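Long-range contact in ApaG protein (Pseudomonas aeruginosa, PDB 3NRF), which is of unknown function but belongs to the all-beta DUF4354 family and extends its sheet into a second subunit: residues V9-G14 and S97-S102. Numbering follows the deposited sequence.
Sequences VFARQG and SLVRLS
V9 and A11 bring their side chains onto V99, while V9 also reaches L101. The CB of A11 sits 3.7 Å from V99 CG2. V9 divides its two methyls. CG1, anti to the backbone N (chi1 -177°), lies 4.0 Å from V99 CG1. The same V9 methyl comes to 3.5 Å from V99 O. V9 CG2 turns the other way and meets L101 CG at 3.9 Å. V99 takes the same torsion, with CG1 facing V9 CG1 and CG2 facing A11 CB. F31 and L35 of strand 24-37 also pack on V99 and V9, respectively.

No direct hydrogen bond joins the segments. A single water bridges them instead, donating to V9 O at 2.9 Å and to V99 O at 2.7 Å, which links the backbones where the valines meet. In a second subunit, D23 forms a salt bridge with R100 and R27 a hydrogen bond with S97 OG; V9-R12 pair antiparallel with a strand there.

The strand axes approach to 6.8 Å and run roughly antiparallel, 147° between their N-to-C directions. Within this chain they are the first and last strands of a six-stranded antiparallel sheet, curled so that V9 and A11 meet V99, and V9 meets L101, without direct hydrogen bonds.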
loop_
_atom_site.group_PDB
_atom_site.type_symbol
_atom_site.label_atom_id
_atom_site.label_comp_id
_atom_site.label_asym_id
_atom_site.label_seq_id
_atom_site.Cartn_x
_atom_site.Cartn_y
_atom_site.Cartn_z
ATOM N N VAL B 9 23.829 -1.927 -4.062
ATOM C CA VAL B 9 22.699 -2.564 -3.468
ATOM C C VAL B 9 21.410 -1.920 -3.926
ATOM O O VAL B 9 21.117 -0.764 -3.595
ATOM C CB VAL B 9 22.728 -2.447 -1.897
ATOM C CG1 VAL B 9 21.572 -3.187 -1.272
ATOM C CG2 VAL B 9 24.080 -2.996 -1.385
ATOM N N PHE B 10 20.615 -2.689 -4.657
ATOM C CA PHE B 10 19.333 -2.220 -5.174
ATOM C C PHE B 10 18.263 -2.897 -4.402
ATOM O O PHE B 10 18.299 -4.113 -4.233
ATOM C CB PHE B 10 19.174 -2.590 -6.664
ATOM C CG PHE B 10 20.186 -1.965 -7.575
ATOM C CD1 PHE B 10 21.438 -2.510 -7.749
ATOM C CD2 PHE B 10 19.849 -0.812 -8.299
ATOM C CE1 PHE B 10 22.342 -1.915 -8.621
ATOM C CE2 PHE B 10 20.731 -0.230 -9.150
ATOM C CZ PHE B 10 21.987 -0.772 -9.309
ATOM N N ALA B 11 17.267 -2.160 -3.968
ATOM C CA ALA B 11 16.192 -2.734 -3.191
ATOM C C ALA B 11 14.844 -2.200 -3.553
ATOM O O ALA B 11 14.703 -1.023 -3.853
ATOM C CB ALA B 11 16.452 -2.531 -1.687
ATOM N N ARG B 12 13.839 -3.070 -3.530
ATOM C CA ARG B 12 12.472 -2.678 -3.824
ATOM C C ARG B 12 11.595 -3.121 -2.666
ATOM O O ARG B 12 11.672 -4.295 -2.244
ATOM C CB ARG B 12 11.996 -3.382 -5.114
ATOM C CG ARG B 12 10.576 -3.060 -5.531
ATOM C CD ARG B 12 10.207 -3.849 -6.832
ATOM N NE ARG B 12 10.073 -5.282 -6.557
ATOM N N GLN B 13 10.784 -2.215 -2.116
ATOM C CA GLN B 13 9.943 -2.564 -0.975
ATOM C C GLN B 13 8.854 -3.541 -1.383
ATOM O O GLN B 13 8.191 -3.367 -2.409
ATOM C CB GLN B 13 9.268 -1.360 -0.330
ATOM C CG GLN B 13 10.213 -0.384 0.311
ATOM C CD GLN B 13 9.483 0.671 1.114
ATOM O OE1 GLN B 13 8.286 0.907 0.928
ATOM N NE2 GLN B 13 10.206 1.319 2.018
ATOM N N GLY B 14 8.703 -4.576 -0.565
ATOM C CA GLY B 14 7.697 -5.605 -0.744
ATOM C C GLY B 14 6.609 -5.578 0.312
ATOM O O GLY B 14 6.216 -4.530 0.836
ATOM N N SER B 97 13.816 2.884 4.524
ATOM C CA SER B 97 13.792 3.456 3.188
ATOM C C SER B 97 15.129 3.291 2.475
ATOM O O SER B 97 15.382 3.874 1.438
ATOM C CB SER B 97 13.415 4.924 3.271
ATOM O OG SER B 97 14.331 5.698 4.041
ATOM N N LEU B 98 15.992 2.477 3.052
ATOM C CA LEU B 98 17.331 2.222 2.513
ATOM C C LEU B 98 17.772 0.844 2.938
ATOM O O LEU B 98 17.561 0.476 4.099
ATOM C CB LEU B 98 18.318 3.265 3.030
ATOM C CG LEU B 98 19.727 3.193 2.477
ATOM C CD1 LEU B 98 19.745 3.410 0.954
ATOM C CD2 LEU B 98 20.568 4.237 3.206
ATOM N N VAL B 99 18.312 0.071 2.006
ATOM C CA VAL B 99 18.995 -1.187 2.276
ATOM C C VAL B 99 20.453 -0.951 1.868
ATOM O O VAL B 99 20.790 -0.490 0.756
ATOM C CB VAL B 99 18.386 -2.403 1.567
ATOM C CG1 VAL B 99 19.139 -3.641 1.931
ATOM C CG2 VAL B 99 16.919 -2.527 1.997
ATOM N N ARG B 100 21.344 -1.267 2.783
ATOM C CA ARG B 100 22.760 -1.094 2.535
ATOM C C ARG B 100 23.572 -2.212 3.177
ATOM O O ARG B 100 23.045 -3.066 3.922
ATOM C CB ARG B 100 23.239 0.318 2.976
ATOM C CG ARG B 100 22.896 0.786 4.392
ATOM C CD ARG B 100 23.470 2.213 4.657
ATOM N NE ARG B 100 24.925 2.219 4.643
ATOM C CZ ARG B 100 25.720 3.298 4.602
ATOM N NH1 ARG B 100 25.223 4.540 4.534
ATOM N NH2 ARG B 100 27.035 3.118 4.603
ATOM N N LEU B 101 24.852 -2.218 2.859
ATOM C CA LEU B 101 25.764 -3.186 3.443
ATOM C C LEU B 101 26.430 -2.540 4.679
ATOM O O LEU B 101 26.599 -1.315 4.747
ATOM C CB LEU B 101 26.795 -3.613 2.442
ATOM C CG LEU B 101 26.352 -4.607 1.370
ATOM C CD1 LEU B 101 27.460 -4.687 0.333
ATOM C CD2 LEU B 101 26.068 -6.012 1.938
ATOM N N SER B 102 26.749 -3.387 5.664
ATOM C CA SER B 102 27.396 -2.970 6.904
ATOM C C SER B 102 28.326 -4.098 7.321
ATOM O O SER B 102 28.126 -5.265 6.948
ATOM C CB SER B 102 26.378 -2.786 8.021
ATOM O OG SER B 102 27.049 -2.454 9.248
HETATM O O HOH W 1 19.292 -0.006 -1.491
#